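Local coordinates for protein D-alanyl-lipoteichoic acid synthetase (Streptococcus pneumoniae, PDB 3BMA) that probably takes part in the D-alanylation of lipoteichoic acid, a step of cell wall biogenesis at the bacterial membrane, at residues Y67-R72 against A359-V364; Y145-L150 against D161-L166; T237-M242 against Y247-Q252; Q31-L36 against L94-N99. The protein carries 1 engineered substitution. All coordinates share one frame; numbering follows the deposited sequence. Where two conformers were deposited one is given.

Contact 1 (Y67-R72 against A359-V364)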
loop_
_atom_site.group_PDB
_atom_site.type_symbol
_atom_site.label_atom_id
_atom_site.label_comp_id
_atom_site.label_asym_id
_atom_site.label_seq_id
_atom_site.Cartn_x
_atom_site.Cartn_y
_atom_site.Cartn_z
ATOM N N TYR C 67 43.446 22.872 -21.934
ATOM C CA TYR C 67 43.917 23.941 -21.060
ATOM C C TYR C 67 43.635 23.708 -19.572
ATOM O O TYR C 67 43.865 24.604 -18.752
ATOM C CB TYR C 67 43.396 25.297 -21.554
ATOM C CG TYR C 67 43.796 25.572 -22.991
ATOM C CD1 TYR C 67 45.133 25.788 -23.331
ATOM C CD2 TYR C 67 42.849 25.587 -24.011
ATOM C CE1 TYR C 67 45.511 26.024 -24.647
ATOM C CE2 TYR C 67 43.217 25.824 -25.332
ATOM C CZ TYR C 67 44.550 26.041 -25.642
ATOM O OH TYR C 67 44.919 26.278 -26.945
ATOM N N ASN C 68 43.164 22.498 -19.247
ATOM C CA ASN C 68 42.964 22.021 -17.868
ATOM C C ASN C 68 42.212 23.024 -16.987
ATOM O O ASN C 68 42.698 23.452 -15.933
ATOM C CB ASN C 68 44.308 21.593 -17.241
ATOM C CG ASN C 68 44.140 20.788 -15.950
ATOM O OD1 ASN C 68 43.078 20.220 -15.683
ATOM N ND2 ASN C 68 45.196 20.745 -15.144
ATOM N N ARG C 69 41.023 23.403 -17.444
ATOM C CA ARG C 69 40.235 24.443 -16.784
ATOM C C ARG C 69 39.649 23.980 -15.451
ATOM O O ARG C 69 39.676 22.791 -15.133
ATOM C CB ARG C 69 39.141 24.958 -17.726
ATOM C CG ARG C 69 39.701 25.646 -18.960
ATOM C CD ARG C 69 38.627 26.328 -19.766
ATOM N NE ARG C 69 39.205 27.264 -20.726
ATOM C CZ ARG C 69 38.503 27.969 -21.609
ATOM N NH1 ARG C 69 37.186 27.854 -21.666
ATOM N NH2 ARG C 69 39.123 28.796 -22.435
ATOM N N SER C 70 39.123 24.926 -14.676
ATOM C CA SER C 70 38.520 24.627 -13.373
ATOM C C SER C 70 37.139 23.961 -13.481
ATOM O O SER C 70 36.463 23.746 -12.470
ATOM C CB SER C 70 38.445 25.897 -12.514
ATOM O OG SER C 70 37.766 26.943 -13.191
ATOM N N TYR C 71 36.734 23.639 -14.708
ATOM C CA TYR C 71 35.459 22.988 -14.985
ATOM C C TYR C 71 35.529 22.151 -16.263
ATOM O O TYR C 71 36.411 22.355 -17.099
ATOM C CB TYR C 71 34.328 24.023 -15.091
ATOM C CG TYR C 71 34.438 24.972 -16.265
ATOM C CD1 TYR C 71 35.082 26.202 -16.133
ATOM C CD2 TYR C 71 33.882 24.650 -17.506
ATOM C CE1 TYR C 71 35.188 27.079 -17.210
ATOM C CE2 TYR C 71 33.990 25.514 -18.590
ATOM C CZ TYR C 71 34.638 26.729 -18.432
ATOM O OH TYR C 71 34.738 27.589 -19.501
ATOM N N ARG C 72 34.594 21.210 -16.393
ATOM C CA ARG C 72 34.339 20.502 -17.642
ATOM C C ARG C 72 32.859 20.649 -17.987
ATOM O O ARG C 72 32.017 20.589 -17.096
ATOM C CB ARG C 72 34.683 19.018 -17.522
ATOM C CG ARG C 72 36.154 18.698 -17.289
ATOM C CD ARG C 72 37.041 19.162 -18.443
ATOM N NE ARG C 72 38.449 18.812 -18.236
ATOM C CZ ARG C 72 39.308 19.506 -17.492
ATOM N NH1 ARG C 72 38.924 20.610 -16.861
ATOM N NH2 ARG C 72 40.563 19.095 -17.379
ATOM N N ALA C 359 33.882 33.281 -29.592
ATOM C CA ALA C 359 33.058 34.361 -29.057
ATOM C C ALA C 359 32.225 33.854 -27.883
ATOM O O ALA C 359 32.054 34.561 -26.888
ATOM C CB ALA C 359 32.156 34.924 -30.143
ATOM N N PHE C 360 31.716 32.629 -28.031
ATOM C CA PHE C 360 30.991 31.887 -26.992
ATOM C C PHE C 360 31.856 31.775 -25.734
ATOM O O PHE C 360 31.408 32.122 -24.637
ATOM C CB PHE C 360 30.602 30.504 -27.554
ATOM C CG PHE C 360 29.972 29.559 -26.560
ATOM C CD1 PHE C 360 28.590 29.506 -26.413
ATOM C CD2 PHE C 360 30.756 28.669 -25.822
ATOM C CE1 PHE C 360 28.001 28.610 -25.518
ATOM C CE2 PHE C 360 30.173 27.778 -24.917
ATOM C CZ PHE C 360 28.791 27.749 -24.769
ATOM N N ASP C 361 33.100 31.326 -25.914
ATOM C CA ASP C 361 34.058 31.158 -24.817
ATOM C C ASP C 361 34.366 32.452 -24.051
ATOM O O ASP C 361 34.494 32.429 -22.829
ATOM C CB ASP C 361 35.355 30.537 -25.337
ATOM C CG ASP C 361 36.192 29.927 -24.231
ATOM O OD1 ASP C 361 35.630 29.208 -23.379
ATOM O OD2 ASP C 361 37.416 30.155 -24.218
ATOM N N LYS C 362 34.453 33.571 -24.769
ATOM C CA LYS C 362 34.769 34.878 -24.174
ATOM C C LYS C 362 33.714 35.388 -23.185
ATOM O O LYS C 362 34.011 36.233 -22.339
ATOM C CB LYS C 362 35.014 35.930 -25.265
ATOM C CG LYS C 362 36.354 35.803 -25.977
ATOM C CD LYS C 362 36.381 36.620 -27.259
ATOM C CE LYS C 362 37.526 36.195 -28.164
ATOM N NZ LYS C 362 37.354 36.686 -29.558
ATOM N N ALA C 363 32.490 34.876 -23.296
ATOM C CA ALA C 363 31.424 35.224 -22.363
ATOM C C ALA C 363 31.211 34.127 -21.322
ATOM O O ALA C 363 30.861 34.409 -20.173
ATOM C CB ALA C 363 30.130 35.510 -23.112
ATOM N N VAL C 364 31.438 32.880 -21.730
ATOM C CA VAL C 364 31.127 31.718 -20.895
ATOM C C VAL C 364 32.268 31.361 -19.933
ATOM O O VAL C 364 32.032 31.204 -18.732
ATOM C CB VAL C 364 30.666 30.503 -21.761
ATOM C CG1 VAL C 364 30.533 29.245 -20.939
ATOM C CG2 VAL C 364 29.337 30.814 -22.424
#
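Arg69 and Asp361 form a buried salt bridge between the loop ahead of strand 72-76 and helix 355-369. That strand is an outermost strand of this chain's parallel sheet, whose 2-1-3-4-5 order fits the SGNH hydrolase clan. The grip is end-on and bidentate. Arg69 NH1 donates to Asp361 OD1 at 2.7 Å, and Arg69 NH2 donates to Asp361 OD2 at 2.8 Å. Both bonds are nearly straight, and each oxygen uses its syn lone pair. The guanidinium and carboxylate planes are only 8° apart. The Arg69 chain runs extended from CG to NE, which lets the charge reach Asp361 although the CA atoms of Arg69 and Asp361 are 12.2 Å apart. Asp361 turns CG anti to its own N (chi1 -161°) and meets the arginine from the opposite direction. Arg72 holds the loop together. Its NH1 donates to Arg69 O at 2.9 Å and also to Tyr71 O, while its NH2 reaches Asn68 OD1. Asp365 adds a second carboxylate beside Arg69 NH1 and also binds Tyr71 OH. Two carboxylates thus share one guanidinium. This is consistent with both aspartates being ionised, and the paired bonds of Asp361 would limit rotation of its carboxylate.

Contact 2 (Y145-L150 against D161-L166)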
loop_
_atom_site.group_PDB
_atom_site.type_symbol
_atom_site.label_atom_id
_atom_site.label_comp_id
_atom_site.label_asym_id
_atom_site.label_seq_id
_atom_site.Cartn_x
_atom_site.Cartn_y
_atom_site.Cartn_z
ATOM N N TYR C 145 0.831 23.479 -15.784
ATOM C CA TYR C 145 1.157 23.708 -17.186
ATOM C C TYR C 145 1.889 22.513 -17.809
ATOM O O TYR C 145 1.579 22.109 -18.933
ATOM C CB TYR C 145 1.957 25.016 -17.386
ATOM C CG TYR C 145 2.408 25.192 -18.818
ATOM C CD1 TYR C 145 1.512 25.602 -19.804
ATOM C CD2 TYR C 145 3.717 24.897 -19.198
ATOM C CE1 TYR C 145 1.916 25.732 -21.123
ATOM C CE2 TYR C 145 4.128 25.024 -20.510
ATOM C CZ TYR C 145 3.226 25.436 -21.465
ATOM O OH TYR C 145 3.637 25.549 -22.774
ATOM N N ALA C 146 2.856 21.960 -17.081
ATOM C CA ALA C 146 3.682 20.859 -17.587
ATOM C C ALA C 146 2.895 19.560 -17.738
ATOM O O ALA C 146 3.195 18.750 -18.619
ATOM C CB ALA C 146 4.897 20.646 -16.691
ATOM N N ALA C 147 1.895 19.372 -16.874
ATOM C CA ALA C 147 0.982 18.235 -16.967
ATOM C C ALA C 147 0.126 18.344 -18.213
ATOM O O ALA C 147 -0.123 17.344 -18.888
ATOM C CB ALA C 147 0.100 18.158 -15.735
ATOM N N THR C 148 -0.323 19.568 -18.498
ATOM C CA THR C 148 -1.128 19.882 -19.678
ATOM C C THR C 148 -0.344 19.575 -20.950
ATOM O O THR C 148 -0.873 18.955 -21.871
ATOM C CB THR C 148 -1.568 21.365 -19.669
ATOM O OG1 THR C 148 -2.211 21.662 -18.423
ATOM C CG2 THR C 148 -2.525 21.673 -20.814
ATOM N N ARG C 149 0.920 19.991 -20.982
ATOM C CA ARG C 149 1.794 19.721 -22.121
ATOM C C ARG C 149 2.073 18.234 -22.309
ATOM O O ARG C 149 2.243 17.782 -23.438
ATOM C CB ARG C 149 3.108 20.492 -21.998
ATOM C CG ARG C 149 2.946 21.989 -22.136
ATOM C CD ARG C 149 2.592 22.388 -23.553
ATOM N NE ARG C 149 3.780 22.636 -24.361
ATOM C CZ ARG C 149 3.772 22.736 -25.686
ATOM N NH1 ARG C 149 2.637 22.602 -26.359
ATOM N NH2 ARG C 149 4.899 22.972 -26.339
ATOM N N LEU C 150 2.109 17.486 -21.205
ATOM C CA LEU C 150 2.308 16.035 -21.249
ATOM C C LEU C 150 1.127 15.292 -21.866
ATOM O O LEU C 150 1.318 14.381 -22.670
ATOM C CB LEU C 150 2.616 15.473 -19.859
ATOM C CG LEU C 150 4.073 15.149 -19.525
ATOM C CD1 LEU C 150 4.151 14.576 -18.125
ATOM C CD2 LEU C 150 4.674 14.180 -20.524
ATOM N N ASP C 161 -4.160 9.188 -14.707
ATOM C CA ASP C 161 -5.013 9.696 -13.626
ATOM C C ASP C 161 -4.321 10.777 -12.784
ATOM O O ASP C 161 -4.960 11.736 -12.343
ATOM C CB ASP C 161 -5.492 8.540 -12.730
ATOM C CG ASP C 161 -4.337 7.798 -12.047
ATOM O OD1 ASP C 161 -4.241 7.866 -10.802
ATOM O OD2 ASP C 161 -3.518 7.159 -12.748
ATOM N N LEU C 162 -3.014 10.616 -12.591
ATOM C CA LEU C 162 -2.221 11.505 -11.751
ATOM C C LEU C 162 -1.850 12.782 -12.497
ATOM O O LEU C 162 -1.848 13.866 -11.915
ATOM C CB LEU C 162 -0.964 10.781 -11.251
ATOM C CG LEU C 162 -1.200 9.562 -10.349
ATOM C CD1 LEU C 162 0.058 8.725 -10.197
ATOM C CD2 LEU C 162 -1.713 9.982 -8.996
ATOM N N VAL C 163 -1.546 12.636 -13.785
ATOM C CA VAL C 163 -1.220 13.758 -14.667
ATOM C C VAL C 163 -2.454 14.639 -14.939
ATOM O O VAL C 163 -2.356 15.871 -14.909
ATOM C CB VAL C 163 -0.556 13.261 -15.987
ATOM C CG1 VAL C 163 -0.177 14.420 -16.885
ATOM C CG2 VAL C 163 0.692 12.438 -15.680
ATOM N N GLN C 164 -3.608 14.006 -15.174
ATOM C CA GLN C 164 -4.885 14.718 -15.365
ATOM C C GLN C 164 -5.311 15.546 -14.153
ATOM O O GLN C 164 -5.862 16.637 -14.318
ATOM C CB GLN C 164 -6.017 13.752 -15.726
ATOM C CG GLN C 164 -6.082 13.345 -17.194
ATOM C CD GLN C 164 -7.146 12.286 -17.471
ATOM O OE1 GLN C 164 -7.517 11.503 -16.589
ATOM N NE2 GLN C 164 -7.636 12.255 -18.706
ATOM N N LYS C 165 -5.071 15.017 -12.951
ATOM C CA LYS C 165 -5.344 15.729 -11.693
ATOM C C LYS C 165 -4.505 16.995 -11.573
ATOM O O LYS C 165 -5.009 18.042 -11.170
ATOM C CB LYS C 165 -5.095 14.830 -10.478
ATOM C CG LYS C 165 -6.259 13.924 -10.120
ATOM C CD LYS C 165 -6.103 13.335 -8.725
ATOM C CE LYS C 165 -7.317 12.494 -8.345
ATOM N NZ LYS C 165 -7.270 12.012 -6.932
ATOM N N LEU C 166 -3.229 16.889 -11.932
ATOM C CA LEU C 166 -2.324 18.033 -11.938
ATOM C C LEU C 166 -2.709 19.070 -12.990
ATOM O O LEU C 166 -2.629 20.269 -12.733
ATOM C CB LEU C 166 -0.877 17.581 -12.144
ATOM C CG LEU C 166 -0.183 16.813 -11.018
ATOM C CD1 LEU C 166 1.280 16.626 -11.365
ATOM C CD2 LEU C 166 -0.314 17.540 -9.694
#
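Ala147 and Val163 meet where helix 141-153 passes helix 160-167. The axes of the two short segments approach to 8.3 Å and make an angle of 130° between their N-to-C directions. The side chain of Ala147 is a single methyl, and this lets the backbones close in: its CA lies 5.5 Å from the CA of Val163. Ala147 CB rests against Val163 O at 3.5 Å and against Leu166 CB at 3.8 Å. It therefore fits between successive turns of the partner helix. Val163 answers with one branch. Its CG1 stands anti to the backbone N (chi1 -178°), and this conformation sends that methyl across the interface to 3.9 Å from Ala147 CB. The same CG1 also comes to 3.5 Å from Ala147 O and touches Leu150 CB more loosely, at 4.2 Å. Leu166 and Leu150 both take part through CB, with the contact made near the root of the side chain. All four touching residues are buried. Around them, helix 127-136 packs on Val163 through Leu130 and on Leu166 through Phe133 and Leu134. Phe88 of helix 83-90 touches Leu150. At the start of 161-166 the second subunit comes close: Asp161 OD1 accepts a hydrogen bond from Thr174 N of that neighbouring copy, and Leu162 packs on the same residue.

Contact 3 (T237-M242 against Y247-Q252)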
loop_
_atom_site.group_PDB
_atom_site.type_symbol
_atom_site.label_atom_id
_atom_site.label_comp_id
_atom_site.label_asym_id
_atom_site.label_seq_id
_atom_site.Cartn_x
_atom_site.Cartn_y
_atom_site.Cartn_z
ATOM N N THR C 237 34.756 24.750 -45.808
ATOM C CA THR C 237 33.631 25.488 -46.396
ATOM C C THR C 237 33.869 25.702 -47.896
ATOM O O THR C 237 33.532 26.753 -48.452
ATOM C CB THR C 237 33.378 26.851 -45.692
ATOM O OG1 THR C 237 34.571 27.643 -45.728
ATOM C CG2 THR C 237 32.932 26.657 -44.239
ATOM N N SER C 238 34.436 24.681 -48.538
ATOM C CA SER C 238 34.881 24.749 -49.933
ATOM C C SER C 238 33.746 24.744 -50.957
ATOM O O SER C 238 33.704 25.607 -51.837
ATOM C CB SER C 238 35.852 23.603 -50.241
ATOM O OG SER C 238 36.958 23.608 -49.356
ATOM N N ASN C 239 32.825 23.787 -50.828
ATOM C CA ASN C 239 31.811 23.514 -51.860
ATOM C C ASN C 239 30.687 24.551 -52.053
ATOM O O ASN C 239 29.833 24.387 -52.927
ATOM C CB ASN C 239 31.225 22.101 -51.681
ATOM C CG ASN C 239 30.471 21.920 -50.359
ATOM O OD1 ASN C 239 30.333 22.846 -49.556
ATOM N ND2 ASN C 239 29.980 20.709 -50.136
ATOM N N ASN C 240 30.697 25.607 -51.240
ATOM C CA ASN C 240 29.678 26.656 -51.297
ATOM C C ASN C 240 30.233 28.043 -50.972
ATOM O O ASN C 240 31.284 28.171 -50.341
ATOM C CB ASN C 240 28.504 26.322 -50.366
ATOM C CG ASN C 240 28.874 26.414 -48.889
ATOM O OD1 ASN C 240 28.576 27.410 -48.228
ATOM N ND2 ASN C 240 29.526 25.376 -48.369
ATOM N N GLU C 241 29.515 29.079 -51.401
ATOM C CA GLU C 241 29.915 30.458 -51.125
ATOM C C GLU C 241 28.925 31.198 -50.213
ATOM O O GLU C 241 28.707 32.407 -50.361
ATOM C CB GLU C 241 30.171 31.229 -52.427
ATOM C CG GLU C 241 31.504 30.883 -53.096
ATOM C CD GLU C 241 31.971 31.941 -54.084
ATOM O OE1 GLU C 241 33.158 32.328 -54.020
ATOM O OE2 GLU C 241 31.155 32.388 -54.921
ATOM N N MET C 242 28.334 30.460 -49.273
ATOM C CA MET C 242 27.520 31.056 -48.208
ATOM C C MET C 242 28.002 30.647 -46.804
ATOM O O MET C 242 27.327 30.895 -45.802
ATOM C CB MET C 242 26.017 30.807 -48.427
ATOM C CG MET C 242 25.559 29.360 -48.355
ATOM S SD MET C 242 24.080 29.048 -49.350
ATOM C CE MET C 242 22.953 30.313 -48.780
ATOM N N TYR C 247 30.033 18.998 -45.466
ATOM C CA TYR C 247 29.201 17.831 -45.191
ATOM C C TYR C 247 27.723 18.208 -45.073
ATOM O O TYR C 247 26.859 17.500 -45.591
ATOM C CB TYR C 247 29.676 17.158 -43.903
ATOM C CG TYR C 247 29.968 15.680 -44.029
ATOM C CD1 TYR C 247 31.213 15.233 -44.482
ATOM C CD2 TYR C 247 29.013 14.728 -43.677
ATOM C CE1 TYR C 247 31.494 13.872 -44.593
ATOM C CE2 TYR C 247 29.281 13.363 -43.784
ATOM C CZ TYR C 247 30.523 12.942 -44.242
ATOM O OH TYR C 247 30.793 11.593 -44.349
ATOM N N PHE C 248 27.445 19.328 -44.403
ATOM C CA PHE C 248 26.075 19.807 -44.199
ATOM C C PHE C 248 25.426 20.337 -45.480
ATOM O O PHE C 248 24.241 20.090 -45.724
ATOM C CB PHE C 248 26.023 20.883 -43.105
ATOM C CG PHE C 248 24.633 21.397 -42.826
ATOM C CD1 PHE C 248 23.794 20.719 -41.950
ATOM C CD2 PHE C 248 24.159 22.555 -43.447
ATOM C CE1 PHE C 248 22.508 21.184 -41.692
ATOM C CE2 PHE C 248 22.873 23.027 -43.193
ATOM C CZ PHE C 248 22.047 22.340 -42.317
ATOM N N TYR C 249 26.198 21.082 -46.270
ATOM C CA TYR C 249 25.707 21.695 -47.505
ATOM C C TYR C 249 25.231 20.656 -48.518
ATOM O O TYR C 249 24.194 20.846 -49.148
ATOM C CB TYR C 249 26.775 22.607 -48.124
ATOM C CG TYR C 249 26.362 23.260 -49.427
ATOM C CD1 TYR C 249 26.869 22.807 -50.647
ATOM C CD2 TYR C 249 25.465 24.330 -49.441
ATOM C CE1 TYR C 249 26.491 23.401 -51.848
ATOM C CE2 TYR C 249 25.081 24.932 -50.640
ATOM C CZ TYR C 249 25.599 24.462 -51.838
ATOM O OH TYR C 249 25.231 25.049 -53.025
ATOM N N ASN C 250 25.986 19.567 -48.652
ATOM C CA ASN C 250 25.647 18.476 -49.568
ATOM C C ASN C 250 24.366 17.729 -49.204
ATOM O O ASN C 250 23.612 17.317 -50.088
ATOM C CB ASN C 250 26.803 17.474 -49.662
ATOM C CG ASN C 250 28.023 18.043 -50.367
ATOM O OD1 ASN C 250 27.907 18.834 -51.307
ATOM N ND2 ASN C 250 29.204 17.630 -49.919
ATOM N N GLU C 251 24.122 17.577 -47.905
ATOM C CA GLU C 251 23.057 16.704 -47.414
ATOM C C GLU C 251 21.693 17.371 -47.216
ATOM O O GLU C 251 20.662 16.769 -47.521
ATOM C CB GLU C 251 23.505 15.983 -46.139
ATOM C CG GLU C 251 24.514 14.862 -46.397
ATOM C CD GLU C 251 25.309 14.461 -45.161
ATOM O OE1 GLU C 251 24.900 14.808 -44.030
ATOM O OE2 GLU C 251 26.350 13.789 -45.325
ATOM N N GLN C 252 21.687 18.604 -46.711
ATOM C CA GLN C 252 20.433 19.287 -46.367
ATOM C C GLN C 252 19.991 20.400 -47.323
ATOM O O GLN C 252 18.816 20.772 -47.332
ATOM C CB GLN C 252 20.475 19.821 -44.930
ATOM C CG GLN C 252 19.756 18.947 -43.905
ATOM C CD GLN C 252 20.585 17.765 -43.440
ATOM O OE1 GLN C 252 21.737 17.917 -43.030
ATOM N NE2 GLN C 252 19.995 16.576 -43.490
#
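Tyr249 holds CG anti to its backbone N (chi1 179°), which brings one face of its ring under Asn240 CB. That CB sits over the ring centre, 3.5 Å from the centroid of the Tyr249 ring and almost on the ring normal, a CH-pi contact. Asn240 folds CG between its own N and carbonyl carbon (chi1 70°), and this sends the amide out toward the rim. Its nitrogen and oxygen lie beyond the rim, on the side of Tyr249 CG and CD2, with amide and ring planes 23° apart. Asn239 OD1 comes obliquely to 3.6 Å from Tyr249 CD1. The amides also hold one another. Asn240 ND2 donates to Asn239 OD1 at 2.9 Å, in the plane of its own amide, and gives a further bond to Met244 O. Asn240 OD1 accepts from Met242 N at 3.2 Å, which closes an Asx turn. Both ends of the amide are thus engaged, and this should fix its rotation beside the ring. Met242 SD adds a looser touch at 4.4 Å from Tyr249 CE2. Asn239 ND2 bonds to Asn246 O and lies 3.0 Å from Asn250 OD1. The whole is a short-range surface contact. The loop after helix 222-235 doubles back on helix 246-253, with Leu257 also against Tyr249 and Asn300 bonded to Met242 O.

Contact 4 (Q31-L36 against L94-N99)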
loop_
_atom_site.group_PDB
_atom_site.type_symbol
_atom_site.label_atom_id
_atom_site.label_comp_id
_atom_site.label_asym_id
_atom_site.label_seq_id
_atom_site.Cartn_x
_atom_site.Cartn_y
_atom_site.Cartn_z
ATOM N N GLN C 31 24.377 8.496 -15.559
ATOM C CA GLN C 31 25.577 9.140 -16.108
ATOM C C GLN C 31 25.688 10.625 -15.763
ATOM O O GLN C 31 26.767 11.092 -15.392
ATOM C CB GLN C 31 25.660 8.935 -17.624
ATOM C CG GLN C 31 25.876 7.490 -18.052
ATOM C CD GLN C 31 25.880 7.318 -19.563
ATOM O OE1 GLN C 31 24.947 6.755 -20.137
ATOM N NE2 GLN C 31 26.929 7.806 -20.214
ATOM N N LYS C 32 24.580 11.358 -15.867
ATOM C CA LYS C 32 24.586 12.787 -15.555
ATOM C C LYS C 32 24.674 13.097 -14.057
ATOM O O LYS C 32 25.297 14.077 -13.675
ATOM C CB LYS C 32 23.431 13.538 -16.238
ATOM C CG LYS C 32 22.023 13.212 -15.759
ATOM C CD LYS C 32 20.998 13.762 -16.737
ATOM C CE LYS C 32 19.587 13.559 -16.238
ATOM N NZ LYS C 32 18.601 13.886 -17.306
ATOM N N VAL C 33 24.084 12.256 -13.213
ATOM C CA VAL C 33 24.151 12.467 -11.763
ATOM C C VAL C 33 25.534 12.087 -11.200
ATOM O O VAL C 33 26.014 12.727 -10.263
ATOM C CB VAL C 33 22.969 11.767 -11.014
ATOM C CG1 VAL C 33 23.162 11.782 -9.496
ATOM C CG2 VAL C 33 21.645 12.450 -11.368
ATOM N N ARG C 34 26.170 11.080 -11.805
ATOM C CA ARG C 34 27.503 10.618 -11.404
ATOM C C ARG C 34 28.555 11.715 -11.585
ATOM O O ARG C 34 29.380 11.952 -10.701
ATOM C CB ARG C 34 27.881 9.386 -12.230
ATOM C CG ARG C 34 29.083 8.595 -11.751
ATOM C CD ARG C 34 29.263 7.377 -12.646
ATOM N NE ARG C 34 30.537 6.691 -12.431
ATOM C CZ ARG C 34 30.684 5.589 -11.698
ATOM N NH1 ARG C 34 31.885 5.039 -11.570
ATOM N NH2 ARG C 34 29.639 5.031 -11.093
ATOM N N ALA C 35 28.514 12.372 -12.745
ATOM C CA ALA C 35 29.462 13.436 -13.082
ATOM C C ALA C 35 29.192 14.735 -12.325
ATOM O O ALA C 35 30.118 15.346 -11.789
ATOM C CB ALA C 35 29.468 13.682 -14.578
ATOM N N LEU C 36 27.924 15.139 -12.266
ATOM C CA LEU C 36 27.535 16.398 -11.620
ATOM C C LEU C 36 27.588 16.384 -10.081
ATOM O O LEU C 36 27.377 17.420 -9.447
ATOM C CB LEU C 36 26.158 16.859 -12.116
ATOM C CG LEU C 36 26.041 17.182 -13.614
ATOM C CD1 LEU C 36 24.592 17.380 -14.028
ATOM C CD2 LEU C 36 26.867 18.387 -14.003
ATOM N N LEU C 94 17.778 17.509 -9.593
ATOM C CA LEU C 94 17.516 18.687 -8.750
ATOM C C LEU C 94 18.567 19.030 -7.671
ATOM O O LEU C 94 18.936 20.201 -7.556
ATOM C CB LEU C 94 16.101 18.629 -8.145
ATOM C CG LEU C 94 14.987 19.501 -8.740
ATOM C CD1 LEU C 94 15.136 19.725 -10.235
ATOM C CD2 LEU C 94 13.619 18.928 -8.417
ATOM N N PRO C 95 19.053 18.034 -6.884
ATOM C CA PRO C 95 20.102 18.402 -5.921
ATOM C C PRO C 95 21.454 18.731 -6.572
ATOM O O PRO C 95 22.277 19.424 -5.965
ATOM C CB PRO C 95 20.238 17.146 -5.044
ATOM C CG PRO C 95 19.042 16.303 -5.352
ATOM C CD PRO C 95 18.718 16.600 -6.770
ATOM N N GLN C 96 21.660 18.243 -7.794
ATOM C CA GLN C 96 22.890 18.473 -8.557
ATOM C C GLN C 96 22.887 19.830 -9.266
ATOM O O GLN C 96 23.916 20.272 -9.784
ATOM C CB GLN C 96 23.102 17.352 -9.581
ATOM C CG GLN C 96 23.665 16.049 -9.010
ATOM C CD GLN C 96 22.668 15.269 -8.167
ATOM O OE1 GLN C 96 22.976 14.865 -7.046
ATOM N NE2 GLN C 96 21.469 15.060 -8.701
ATOM N N LEU C 97 21.723 20.479 -9.289
ATOM C CA LEU C 97 21.572 21.800 -9.896
ATOM C C LEU C 97 21.507 22.915 -8.857
ATOM O O LEU C 97 21.783 24.068 -9.178
ATOM C CB LEU C 97 20.321 21.856 -10.779
ATOM C CG LEU C 97 20.239 20.967 -12.023
ATOM C CD1 LEU C 97 18.901 21.189 -12.688
ATOM C CD2 LEU C 97 21.377 21.222 -12.999
ATOM N N GLU C 98 21.136 22.552 -7.626
ATOM C CA GLU C 98 20.986 23.479 -6.495
ATOM C C GLU C 98 22.235 24.334 -6.250
ATOM O O GLU C 98 23.332 23.795 -6.065
ATOM C CB GLU C 98 20.620 22.697 -5.226
ATOM C CG GLU C 98 20.129 23.547 -4.052
ATOM C CD GLU C 98 18.642 23.879 -4.121
ATOM O OE1 GLU C 98 17.900 23.181 -4.848
ATOM O OE2 GLU C 98 18.214 24.835 -3.435
ATOM N N ASN C 99 22.035 25.657 -6.271
ATOM C CA ASN C 99 23.081 26.692 -6.101
ATOM C C ASN C 99 24.258 26.583 -7.073
ATOM O O ASN C 99 25.419 26.731 -6.677
ATOM C CB ASN C 99 23.607 26.755 -4.652
ATOM C CG ASN C 99 22.503 26.738 -3.614
ATOM O OD1 ASN C 99 22.397 25.791 -2.835
ATOM N ND2 ASN C 99 21.685 27.789 -3.582
#
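Gln96 meets Leu36 and Val33 with different parts of its side chain. The aliphatic part deals with Leu36. Gln96 CB lies 4.0 Å from Leu36 CB, where the two backbones are nearest, with CA atoms 5.9 Å apart. Gln96 CG sits 4.0 Å from Leu36 O, a van der Waals approach to that carbonyl. The amide deals with Val33. The Gln96 chain bends at chi2 (72°), and this turns the amide back along helix 29-36 instead of straight out. Val33 offers both methyls: CG2 is 3.7 Å from Gln96 NE2, and CG1 is 3.8 Å from Gln96 CD. The two side chains cross at about a right angle. Segment 94-99 belongs to the connection from strand 72-76 to strand 101-105, a parallel beta-alpha-beta crossover that passes strand 43-47. Helix 29-36 leads into that same strand 43-47. On the sheet side, Leu36 rests on Phe43 and Pro45, and Leu97 also rests on Pro45. Polar bonds beside the contact come from Lys32, whose NZ donates to Phe26 O, and to Gly89 O and Gln92 OE1. The last two bonds tie helix 29-36 to the chain just ahead of Leu94.

Contacts 1 and 4 lie nearest each other, with centres about 20 Å apart and nearest atoms about 6 Å apart. Their segments alternate along the chain, so the two closures interlock, and both border strands 43-47 and 72-76 of the sheet. Contacts 2 and 3 are nested inside the long loop that contact 1 closes, and each joins elements close in sequence. They lie on opposite sides of the chain's centre, about 44 Å apart between centres. Contact 4 lies about 25 Å from contact 2, and contact 3 lies about 29 Å from contact 1, again between centres. No two contacts touch. Only contact 2 has another subunit within reach.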